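Local coordinates for uncharacterized protein (Staphylococcus aureus subsp. aureus Mu50, PDB 4QXZ) that is of unknown function but folds into a beta-barrel core resembling type VI secretion system proteins, joined to a pair of helices, at residues F29-E34 against L82-V87; I39-E44 against I62-E67; F98-K103 against I114-H119; T122-Y127 against L159-L164. All coordinates share one frame; numbering follows the deposited sequence.

Contact 1 (F29-E34 against L82-V87)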
# COMPACT_ATOMS: atom_id res chain seq x y z
N PHE A 29 1.16 -13.92 -1.91
CA PHE A 29 0.25 -14.22 -2.99
C PHE A 29 0.17 -15.71 -3.18
O PHE A 29 1.19 -16.37 -3.27
CB PHE A 29 0.73 -13.57 -4.27
CG PHE A 29 -0.15 -13.86 -5.45
CD1 PHE A 29 -1.45 -13.37 -5.49
CD2 PHE A 29 0.31 -14.63 -6.50
CE1 PHE A 29 -2.28 -13.64 -6.56
CE2 PHE A 29 -0.51 -14.89 -7.59
CZ PHE A 29 -1.80 -14.40 -7.62
N GLN A 30 -1.05 -16.24 -3.24
CA GLN A 30 -1.24 -17.67 -3.45
C GLN A 30 -2.39 -17.93 -4.41
O GLN A 30 -3.34 -17.12 -4.48
CB GLN A 30 -1.56 -18.37 -2.14
CG GLN A 30 -0.57 -18.13 -1.01
CD GLN A 30 -1.03 -18.75 0.30
OE1 GLN A 30 -2.23 -18.80 0.57
NE2 GLN A 30 -0.08 -19.22 1.11
N ILE A 31 -2.32 -19.06 -5.11
CA ILE A 31 -3.40 -19.53 -5.98
C ILE A 31 -3.78 -20.92 -5.53
O ILE A 31 -2.90 -21.78 -5.27
CB ILE A 31 -3.00 -19.57 -7.46
CG1 ILE A 31 -2.46 -18.20 -7.89
CG2 ILE A 31 -4.19 -19.99 -8.33
CD1 ILE A 31 -2.45 -17.96 -9.38
N VAL A 32 -5.07 -21.12 -5.38
CA VAL A 32 -5.63 -22.35 -4.87
C VAL A 32 -6.48 -23.05 -5.90
O VAL A 32 -7.30 -22.44 -6.52
CB VAL A 32 -6.50 -22.05 -3.67
CG1 VAL A 32 -6.84 -23.31 -2.93
CG2 VAL A 32 -5.78 -21.13 -2.75
N ASN A 33 -6.25 -24.32 -6.08
CA ASN A 33 -7.08 -25.14 -6.95
C ASN A 33 -8.22 -25.88 -6.25
O ASN A 33 -8.45 -25.72 -5.11
CB ASN A 33 -6.19 -26.07 -7.79
CG ASN A 33 -5.72 -27.27 -7.05
OD1 ASN A 33 -6.02 -27.46 -5.91
ND2 ASN A 33 -4.96 -28.08 -7.71
N GLU A 34 -8.92 -26.71 -6.99
CA GLU A 34 -10.11 -27.40 -6.56
C GLU A 34 -9.89 -28.25 -5.38
O GLU A 34 -10.78 -28.48 -4.61
CB GLU A 34 -10.46 -28.44 -7.56
CG GLU A 34 -10.90 -28.04 -8.92
CD GLU A 34 -11.11 -29.29 -9.73
OE1 GLU A 34 -10.71 -30.36 -9.22
OE2 GLU A 34 -11.73 -29.22 -10.81
N LEU A 82 -9.50 -17.37 -11.27
CA LEU A 82 -8.47 -17.79 -10.31
C LEU A 82 -8.92 -17.50 -8.89
O LEU A 82 -9.39 -16.40 -8.61
CB LEU A 82 -7.15 -17.07 -10.59
CG LEU A 82 -6.51 -17.32 -11.95
CD1 LEU A 82 -5.35 -16.37 -12.18
CD2 LEU A 82 -6.04 -18.76 -12.06
N ASP A 83 -8.80 -18.49 -8.01
CA ASP A 83 -9.15 -18.35 -6.61
C ASP A 83 -7.86 -18.03 -5.84
O ASP A 83 -6.98 -18.88 -5.65
CB ASP A 83 -9.78 -19.65 -6.09
CG ASP A 83 -10.53 -19.49 -4.76
OD1 ASP A 83 -10.97 -18.37 -4.40
OD2 ASP A 83 -10.71 -20.52 -4.07
N ILE A 84 -7.76 -16.78 -5.41
CA ILE A 84 -6.49 -16.30 -4.86
C ILE A 84 -6.61 -15.85 -3.41
O ILE A 84 -7.70 -15.51 -2.92
CB ILE A 84 -5.89 -15.16 -5.70
CG1 ILE A 84 -6.71 -13.88 -5.59
CG2 ILE A 84 -5.76 -15.58 -7.15
CD1 ILE A 84 -6.04 -12.67 -6.25
N ARG A 85 -5.46 -15.90 -2.74
CA ARG A 85 -5.32 -15.47 -1.36
C ARG A 85 -4.28 -14.37 -1.36
O ARG A 85 -3.20 -14.53 -1.92
CB ARG A 85 -4.82 -16.62 -0.50
CG ARG A 85 -5.65 -17.87 -0.59
CD ARG A 85 -7.03 -17.68 0.04
NE ARG A 85 -7.90 -18.81 -0.28
CZ ARG A 85 -8.74 -18.87 -1.30
NH1 ARG A 85 -8.89 -17.87 -2.16
NH2 ARG A 85 -9.46 -19.98 -1.47
N VAL A 86 -4.61 -13.24 -0.73
CA VAL A 86 -3.70 -12.10 -0.66
C VAL A 86 -3.56 -11.66 0.81
O VAL A 86 -4.56 -11.36 1.49
CB VAL A 86 -4.22 -10.92 -1.51
CG1 VAL A 86 -3.17 -9.81 -1.58
CG2 VAL A 86 -4.64 -11.38 -2.90
N VAL A 87 -2.32 -11.67 1.31
CA VAL A 87 -2.02 -11.26 2.68
C VAL A 87 -1.55 -9.82 2.62
O VAL A 87 -0.70 -9.46 1.79
CB VAL A 87 -0.94 -12.14 3.30
CG1 VAL A 87 -0.67 -11.74 4.74
CG2 VAL A 87 -1.36 -13.60 3.22
O HOH W 1 -10.08 -22.75 -5.48
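Strands 29-32 and 82-87 run antiparallel, their axes 4.7 Å apart at the closest and their directions 153° apart. They are neighbours in the curled antiparallel sheet of the beta-barrel core. Q30 and R85 form a hydrogen-bonded pair: Q30 N to R85 O and R85 N to Q30 O are both 3.0 Å. F29 with V86 and I31 with I84 are non-hydrogen-bonded pairs. Their side chains lie on one face of the sheet, with those of Q30, V32, D83 and R85 on the other.

On the apolar face, I84 CD1 meets the edge of the F29 ring, 3.9 Å from CE1. F29 CG stands anti to the backbone N (chi1 179°), which brings the ring beside I84. The same ring meets F116, while I84 also touches F98 of strand 96-107.

The other face is mixed, with V32 among Q30, D83 and R85. R85 bends at chi2 (-69°) and turns back along its own strand to D83. NH1 and NH2 grip one carboxylate oxygen each, from above the carboxylate plane, with NH2 to D83 OD2 at 2.9 Å. V32 CG2 lies over one face of the guanidinium. D83 OD1 also bonds Y121 OH of strand 111-121; R85 NH2 bonds S155 O at the end of helix 142-155. Water 1 lies 2.7 Å from D83 OD2 and 3.0 Å from V32 O, and bridges the two strands.

Contact 2 (I39-E44 against I62-E67)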
# COMPACT_ATOMS: atom_id res chain seq x y z
N ILE A 39 -0.50 -23.01 -4.64
CA ILE A 39 0.79 -22.57 -5.17
C ILE A 39 1.04 -21.13 -4.68
O ILE A 39 0.23 -20.23 -4.96
CB ILE A 39 0.87 -22.67 -6.70
CG1 ILE A 39 0.69 -24.11 -7.15
CG2 ILE A 39 2.22 -22.18 -7.20
CD1 ILE A 39 0.62 -24.26 -8.67
N GLU A 40 2.14 -20.93 -3.96
CA GLU A 40 2.54 -19.62 -3.49
C GLU A 40 3.64 -19.06 -4.38
O GLU A 40 4.62 -19.74 -4.66
CB GLU A 40 3.04 -19.66 -2.02
CG GLU A 40 3.57 -18.30 -1.55
CD GLU A 40 3.41 -18.02 -0.06
OE1 GLU A 40 2.85 -18.85 0.68
OE2 GLU A 40 3.86 -16.94 0.37
N TYR A 41 3.50 -17.81 -4.78
CA TYR A 41 4.55 -17.16 -5.57
C TYR A 41 5.25 -16.10 -4.73
O TYR A 41 4.61 -15.28 -4.08
CB TYR A 41 3.96 -16.55 -6.84
CG TYR A 41 3.29 -17.57 -7.71
CD1 TYR A 41 1.97 -17.93 -7.51
CD2 TYR A 41 3.98 -18.20 -8.74
CE1 TYR A 41 1.35 -18.87 -8.30
CE2 TYR A 41 3.36 -19.15 -9.54
CZ TYR A 41 2.05 -19.48 -9.31
OH TYR A 41 1.43 -20.42 -10.09
N GLU A 42 6.58 -16.14 -4.75
CA GLU A 42 7.39 -15.19 -3.99
C GLU A 42 7.36 -13.80 -4.66
O GLU A 42 7.74 -13.62 -5.83
CB GLU A 42 8.83 -15.73 -3.87
CG GLU A 42 9.86 -14.79 -3.23
CD GLU A 42 9.65 -14.56 -1.74
OE1 GLU A 42 8.71 -15.15 -1.15
OE2 GLU A 42 10.45 -13.79 -1.15
N LEU A 43 6.93 -12.81 -3.87
CA LEU A 43 6.72 -11.46 -4.34
C LEU A 43 8.00 -10.65 -4.33
O LEU A 43 8.71 -10.61 -3.32
CB LEU A 43 5.64 -10.77 -3.49
CG LEU A 43 4.21 -11.34 -3.57
CD1 LEU A 43 3.23 -10.46 -2.82
CD2 LEU A 43 3.73 -11.47 -5.00
N GLU A 44 8.29 -10.02 -5.47
CA GLU A 44 9.26 -8.93 -5.52
C GLU A 44 8.62 -7.64 -5.01
O GLU A 44 9.25 -6.85 -4.28
CB GLU A 44 9.75 -8.72 -6.95
CG GLU A 44 10.70 -9.80 -7.43
CD GLU A 44 12.08 -9.70 -6.80
OE1 GLU A 44 12.62 -8.57 -6.69
OE2 GLU A 44 12.62 -10.76 -6.42
N ILE A 62 1.43 -7.23 -8.98
CA ILE A 62 2.56 -7.89 -8.34
C ILE A 62 3.72 -8.01 -9.31
O ILE A 62 3.53 -8.00 -10.53
CB ILE A 62 2.22 -9.32 -7.86
CG1 ILE A 62 1.69 -10.19 -9.01
CG2 ILE A 62 1.19 -9.27 -6.74
CD1 ILE A 62 1.42 -11.62 -8.62
N VAL A 63 4.91 -8.14 -8.75
CA VAL A 63 6.10 -8.44 -9.54
C VAL A 63 6.67 -9.77 -9.08
O VAL A 63 6.93 -9.95 -7.89
CB VAL A 63 7.16 -7.34 -9.41
CG1 VAL A 63 8.40 -7.67 -10.24
CG2 VAL A 63 6.57 -6.00 -9.83
N ILE A 64 6.85 -10.70 -10.01
CA ILE A 64 7.40 -12.01 -9.69
C ILE A 64 8.40 -12.43 -10.77
O ILE A 64 8.55 -11.75 -11.78
CB ILE A 64 6.30 -13.08 -9.57
CG1 ILE A 64 5.45 -13.15 -10.84
CG2 ILE A 64 5.44 -12.81 -8.35
CD1 ILE A 64 4.52 -14.35 -10.90
N SER A 65 9.07 -13.55 -10.52
CA SER A 65 10.01 -14.12 -11.46
C SER A 65 9.36 -14.48 -12.80
O SER A 65 8.26 -14.99 -12.82
CB SER A 65 10.64 -15.37 -10.85
OG SER A 65 11.24 -16.16 -11.84
N ASN A 66 10.13 -14.35 -13.86
CA ASN A 66 9.79 -14.70 -15.25
C ASN A 66 9.48 -16.14 -15.40
O ASN A 66 8.83 -16.55 -16.33
CB ASN A 66 10.98 -14.52 -16.17
CG ASN A 66 10.62 -14.59 -17.60
OD1 ASN A 66 9.54 -14.22 -17.98
ND2 ASN A 66 11.53 -15.04 -18.40
N GLU A 67 10.04 -16.92 -14.52
CA GLU A 67 9.86 -18.36 -14.50
C GLU A 67 8.41 -18.77 -14.78
O GLU A 67 8.16 -19.78 -15.45
CB GLU A 67 10.32 -18.89 -13.14
CG GLU A 67 10.23 -20.39 -12.96
CD GLU A 67 11.09 -20.89 -11.82
OE1 GLU A 67 10.63 -21.80 -11.10
OE2 GLU A 67 12.21 -20.36 -11.64
O HOH W 2 9.46 -14.62 -7.75
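L43 and I62 cross at about a right angle, with L43 CD2 3.8 Å from I62 CG2. CD2 also lies 4.0 Å from I64 CG2, so one methyl branch of L43 touches both isoleucines. In I64, CG2 is anti to the carbonyl carbon and CG1 sits between the backbone N and the carbonyl carbon (chi1 56°). This turns CG2 to the chain 39-44, where it meets E42 O at 3.5 Å and, more loosely, Y41 CB. The Y41 ring makes edge-to-face contacts with H68 and F72.

E44 CB rests on V63 CG1 at 3.7 Å; the chain bends at chi2 and takes the carboxylate off V63. E44 N donates to V63 O at 2.8 Å. Water 2 joins the backbones at another point, donating to E42 O and accepting from S65 N.

Residues 42-44 link strand 38-41 to strand 45-51 and pass alongside the end of strand 57-65 in the barrel sheet. E44 also packs on H20 of the second subunit. One direct backbone bond and one water bridge supply the polar links; the rest is aliphatic packing, which L43 and I62 continue onto F29, and I62 onto F116.

Contact 3 (F98-K103 against I114-H119)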
# COMPACT_ATOMS: atom_id res chain seq x y z
N PHE A 98 -10.12 -13.56 -2.87
CA PHE A 98 -10.61 -12.97 -4.11
C PHE A 98 -10.82 -13.99 -5.21
O PHE A 98 -10.17 -15.04 -5.25
CB PHE A 98 -9.65 -11.93 -4.66
CG PHE A 98 -9.35 -10.81 -3.74
CD1 PHE A 98 -8.39 -10.94 -2.75
CD2 PHE A 98 -10.00 -9.60 -3.88
CE1 PHE A 98 -8.11 -9.90 -1.89
CE2 PHE A 98 -9.72 -8.55 -3.03
CZ PHE A 98 -8.77 -8.70 -2.04
N GLU A 99 -11.71 -13.64 -6.12
CA GLU A 99 -11.85 -14.36 -7.37
C GLU A 99 -11.35 -13.38 -8.43
O GLU A 99 -11.82 -12.24 -8.48
CB GLU A 99 -13.32 -14.74 -7.62
CG GLU A 99 -13.54 -15.56 -8.89
CD GLU A 99 -15.01 -15.98 -9.11
OE1 GLU A 99 -15.85 -15.59 -8.26
OE2 GLU A 99 -15.34 -16.70 -10.11
N SER A 100 -10.41 -13.83 -9.26
CA SER A 100 -9.81 -12.92 -10.23
C SER A 100 -9.43 -13.51 -11.58
O SER A 100 -9.38 -14.75 -11.76
CB SER A 100 -8.56 -12.27 -9.60
OG SER A 100 -7.52 -13.21 -9.44
N THR A 101 -9.15 -12.59 -12.51
CA THR A 101 -8.61 -12.91 -13.84
C THR A 101 -7.40 -12.04 -14.14
O THR A 101 -7.31 -10.88 -13.68
CB THR A 101 -9.65 -12.66 -14.94
OG1 THR A 101 -10.16 -11.34 -14.79
CG2 THR A 101 -10.82 -13.64 -14.83
N VAL A 102 -6.47 -12.57 -14.93
CA VAL A 102 -5.31 -11.79 -15.36
C VAL A 102 -5.72 -10.76 -16.42
O VAL A 102 -6.30 -11.11 -17.45
CB VAL A 102 -4.19 -12.68 -15.92
CG1 VAL A 102 -2.96 -11.83 -16.24
CG2 VAL A 102 -3.85 -13.78 -14.92
N LYS A 103 -5.41 -9.49 -16.15
CA LYS A 103 -5.79 -8.37 -17.01
C LYS A 103 -4.66 -7.96 -17.95
O LYS A 103 -4.90 -7.64 -19.11
CB LYS A 103 -6.16 -7.20 -16.13
CG LYS A 103 -6.83 -6.06 -16.85
CD LYS A 103 -6.98 -4.89 -15.89
CE LYS A 103 -8.37 -4.27 -15.99
NZ LYS A 103 -8.61 -3.65 -17.32
N ILE A 114 2.32 -8.38 -13.19
CA ILE A 114 1.00 -8.87 -13.52
C ILE A 114 -0.05 -8.10 -12.77
O ILE A 114 0.00 -8.02 -11.54
CB ILE A 114 0.83 -10.36 -13.17
CG1 ILE A 114 2.02 -11.16 -13.69
CG2 ILE A 114 -0.46 -10.89 -13.75
CD1 ILE A 114 2.09 -12.55 -13.11
N VAL A 115 -1.02 -7.56 -13.51
CA VAL A 115 -2.20 -6.90 -12.96
C VAL A 115 -3.37 -7.88 -13.01
O VAL A 115 -3.61 -8.50 -14.05
CB VAL A 115 -2.52 -5.64 -13.79
CG1 VAL A 115 -3.85 -5.01 -13.36
CG2 VAL A 115 -1.39 -4.61 -13.66
N PHE A 116 -4.09 -8.04 -11.90
CA PHE A 116 -5.30 -8.88 -11.85
C PHE A 116 -6.52 -8.04 -11.59
O PHE A 116 -6.44 -7.09 -10.83
CB PHE A 116 -5.25 -9.90 -10.72
CG PHE A 116 -4.04 -10.78 -10.73
CD1 PHE A 116 -2.82 -10.30 -10.31
CD2 PHE A 116 -4.14 -12.08 -11.15
CE1 PHE A 116 -1.72 -11.11 -10.32
CE2 PHE A 116 -3.04 -12.90 -11.17
CZ PHE A 116 -1.82 -12.41 -10.76
N GLU A 117 -7.65 -8.44 -12.17
CA GLU A 117 -8.95 -7.86 -11.82
C GLU A 117 -9.61 -8.73 -10.73
O GLU A 117 -9.92 -9.88 -10.97
CB GLU A 117 -9.86 -7.81 -13.05
CG GLU A 117 -11.16 -7.05 -12.84
CD GLU A 117 -12.21 -7.35 -13.92
OE1 GLU A 117 -11.88 -7.20 -15.13
OE2 GLU A 117 -13.37 -7.72 -13.56
N CYS A 118 -9.84 -8.15 -9.56
CA CYS A 118 -10.22 -8.92 -8.40
C CYS A 118 -11.58 -8.49 -7.88
O CYS A 118 -11.93 -7.32 -7.96
CB CYS A 118 -9.17 -8.74 -7.30
SG CYS A 118 -7.54 -9.35 -7.78
N HIS A 119 -12.32 -9.45 -7.35
CA HIS A 119 -13.58 -9.22 -6.65
C HIS A 119 -13.51 -9.96 -5.32
O HIS A 119 -13.28 -11.17 -5.29
CB HIS A 119 -14.76 -9.73 -7.49
CG HIS A 119 -14.67 -9.35 -8.95
ND1 HIS A 119 -14.65 -8.03 -9.37
CD2 HIS A 119 -14.57 -10.10 -10.07
CE1 HIS A 119 -14.55 -8.00 -10.68
NE2 HIS A 119 -14.50 -9.24 -11.13
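E117 N donates to T101 O at 2.9 Å. T101 N returns a longer bond of 3.2 Å to E117 O, completing a hydrogen-bonded antiparallel pair. E99 and H119 form a second such pair, and K103 N adds a bond to V115 O at 2.9 Å. Between them S100 faces C118, and V102 faces F116, as non-hydrogen-bonded pairs. These are the two arms of the hairpin 96-107 and 111-121, part of the barrel wall, and their directions differ by 147°.

S100, V102, F116 and C118 share one face; F98 and I114 are buried with them. F98 CD2 approaches C118 CB at 3.6 Å. The C118 sulfur lies 5.1 Å from the F98 ring centre, 33° off the ring normal, an oblique sulfur-aromatic contact. V102 divides its branches: CG1 touches I114 CG2 at 3.7 Å, and CG2, anti to the carbonyl carbon, reaches F116 CE2 at 3.9 Å. W58 meets the F98 ring edge-to-face, and F72 of helix 69-77 touches both I114 and F116.

The other face carries E99, T101, E117 and H119, and is more polar. T101 and E117 lie side by side there and point the same way. K103 and V115 also run side by side, with K103 CD 4.0 Å from V115 CG1.

Contact 4 (T122-Y127 against L159-L164)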
# COMPACT_ATOMS: atom_id res chain seq x y z
N THR A 122 -16.27 -13.35 1.06
CA THR A 122 -16.19 -13.82 2.42
C THR A 122 -16.50 -15.27 2.41
O THR A 122 -17.35 -15.73 1.65
CB THR A 122 -17.23 -13.18 3.34
OG1 THR A 122 -17.38 -11.80 3.02
CG2 THR A 122 -16.80 -13.30 4.80
N LEU A 123 -15.83 -16.01 3.29
CA LEU A 123 -16.09 -17.42 3.37
C LEU A 123 -17.51 -17.62 3.82
O LEU A 123 -17.96 -16.99 4.77
CB LEU A 123 -15.15 -18.08 4.37
CG LEU A 123 -15.11 -19.61 4.21
CD1 LEU A 123 -14.57 -20.00 2.84
CD2 LEU A 123 -14.27 -20.19 5.36
N ARG A 124 -18.21 -18.50 3.13
CA ARG A 124 -19.57 -18.81 3.51
C ARG A 124 -19.66 -19.40 4.91
O ARG A 124 -18.70 -19.96 5.44
CB ARG A 124 -20.15 -19.82 2.53
CG ARG A 124 -19.36 -21.11 2.45
CD ARG A 124 -19.50 -21.73 1.07
NE ARG A 124 -20.55 -22.74 1.02
CZ ARG A 124 -20.92 -23.38 -0.09
NH1 ARG A 124 -20.34 -23.10 -1.26
NH2 ARG A 124 -21.88 -24.29 -0.04
N GLN A 125 -20.85 -19.26 5.50
CA GLN A 125 -21.21 -20.01 6.71
C GLN A 125 -21.22 -21.50 6.39
O GLN A 125 -21.35 -21.89 5.22
CB GLN A 125 -22.62 -19.63 7.17
CG GLN A 125 -22.89 -18.14 7.35
CD GLN A 125 -22.12 -17.53 8.51
OE1 GLN A 125 -21.38 -18.21 9.21
NE2 GLN A 125 -22.28 -16.23 8.70
N GLN A 126 -21.08 -22.34 7.41
CA GLN A 126 -21.19 -23.79 7.22
C GLN A 126 -20.18 -24.34 6.17
O GLN A 126 -20.42 -25.37 5.55
CB GLN A 126 -22.63 -24.16 6.79
CG GLN A 126 -23.65 -24.27 7.90
CD GLN A 126 -23.94 -22.94 8.59
OE1 GLN A 126 -23.25 -22.56 9.55
NE2 GLN A 126 -24.96 -22.25 8.13
N TYR A 127 -19.05 -23.65 5.98
CA TYR A 127 -18.03 -24.14 5.05
C TYR A 127 -17.61 -25.57 5.37
O TYR A 127 -17.55 -26.43 4.49
CB TYR A 127 -16.79 -23.22 5.01
CG TYR A 127 -15.80 -23.68 3.94
CD1 TYR A 127 -16.02 -23.39 2.60
CD2 TYR A 127 -14.65 -24.40 4.27
CE1 TYR A 127 -15.15 -23.82 1.61
CE2 TYR A 127 -13.76 -24.83 3.29
CZ TYR A 127 -14.03 -24.55 1.96
OH TYR A 127 -13.18 -24.98 0.98
N LEU A 159 -16.13 -24.11 -3.55
CA LEU A 159 -16.80 -25.39 -3.54
C LEU A 159 -17.47 -25.67 -4.88
O LEU A 159 -17.82 -24.73 -5.62
CB LEU A 159 -17.78 -25.46 -2.36
CG LEU A 159 -17.14 -25.41 -0.97
CD1 LEU A 159 -18.13 -25.34 0.18
CD2 LEU A 159 -16.19 -26.57 -0.74
N LYS A 160 -17.60 -26.96 -5.19
CA LYS A 160 -18.18 -27.43 -6.46
C LYS A 160 -19.56 -26.82 -6.74
O LYS A 160 -19.90 -26.55 -7.88
CB LYS A 160 -18.26 -28.96 -6.48
CG LYS A 160 -18.07 -29.59 -7.85
CD LYS A 160 -17.79 -31.09 -7.75
CE LYS A 160 -16.31 -31.36 -7.54
NZ LYS A 160 -16.05 -32.83 -7.41
N ASP A 161 -20.33 -26.55 -5.69
CA ASP A 161 -21.65 -25.95 -5.88
C ASP A 161 -21.62 -24.49 -6.33
O ASP A 161 -22.67 -23.87 -6.50
CB ASP A 161 -22.53 -26.11 -4.62
CG ASP A 161 -21.96 -25.42 -3.40
OD1 ASP A 161 -20.88 -24.80 -3.46
OD2 ASP A 161 -22.61 -25.51 -2.33
N GLU A 162 -20.43 -23.93 -6.53
CA GLU A 162 -20.31 -22.57 -7.03
C GLU A 162 -19.75 -22.51 -8.46
O GLU A 162 -19.70 -21.42 -9.02
CB GLU A 162 -19.44 -21.71 -6.09
CG GLU A 162 -20.19 -21.18 -4.87
CD GLU A 162 -19.29 -20.88 -3.66
OE1 GLU A 162 -19.76 -20.15 -2.75
OE2 GLU A 162 -18.14 -21.38 -3.57
N LYS A 163 -19.35 -23.64 -9.04
CA LYS A 163 -18.80 -23.65 -10.42
C LYS A 163 -19.92 -23.80 -11.47
O LYS A 163 -21.11 -23.77 -11.13
CB LYS A 163 -17.79 -24.79 -10.57
CG LYS A 163 -16.74 -24.91 -9.45
CD LYS A 163 -15.73 -23.78 -9.48
CE LYS A 163 -14.56 -24.02 -8.54
NZ LYS A 163 -13.68 -25.15 -8.95
N LEU A 164 -19.56 -23.95 -12.75
CA LEU A 164 -20.53 -24.24 -13.83
C LEU A 164 -20.18 -25.53 -14.59
O LEU A 164 -21.04 -26.41 -14.78
CB LEU A 164 -20.61 -23.07 -14.82
CG LEU A 164 -20.78 -21.63 -14.27
CD1 LEU A 164 -20.53 -20.61 -15.38
CD2 LEU A 164 -22.15 -21.41 -13.63
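R124 CG sits between the backbone N and the carbonyl carbon (chi1 58°), and the chain bends at chi3, which carries the guanidinium across to segment 159-164. D161 CG holds the matching position (chi1 62°) and sends its carboxylate back from the opposite direction. The two flat groups meet end-on and nearly coplanar, their planes 14° apart. R124 NH1 donates to D161 OD1 at 2.8 Å and NH2 to D161 OD2 at 2.7 Å. Both oxygens use their syn lone pairs. This is a bidentate salt bridge, and the two bonds fix the rotation of the guanidinium.

E162 extends the network. Its OE1 lies 3.4 Å from R124 NH1, a longer ion pair, with the carboxylate turned well out of the guanidinium plane. Two acidic groups therefore share one arginine, which probably steadies its positive charge.

L159 supplies the apolar part. Its CD1 sits over the centre of one guanidinium face, 3.4 Å from R124 CZ, while L159 CG meets Y127 CE1 at 3.6 Å. The leucine is thus held between arginine and tyrosine. Y127 OH bonds the carbonyl of P157.

The contact ties the loop between strand 111-121 and helix 127-137 to the tail after helix 142-155. L159 also packs on S130 and Q134, so the tail packs against helix 127-137.

How the contacts relate
Contacts 1, 2 and 3 belong to one curled sheet, while contact 4 lies at the two-helix pair. Contact 1 is the most central, about 2 Å from the chain centre, and is buried. Contacts 2, 3 and 4 are partly buried. Strand 23-32 pairs with 38-41, strand 82-88 with 96-107, and strand 57-65 with 111-121, so backbone bonds join contact 1 to contacts 2 and 3, and contact 2 to contact 3. Contacts 1 and 3 rest on paired strands, whereas contact 2 has a single direct backbone bond. Contact 4 has no backbone pairing and combines a salt-bridge network with leucine packing. Its centre is about 27 Å from that of contact 2, on the opposite side of the chain's centre.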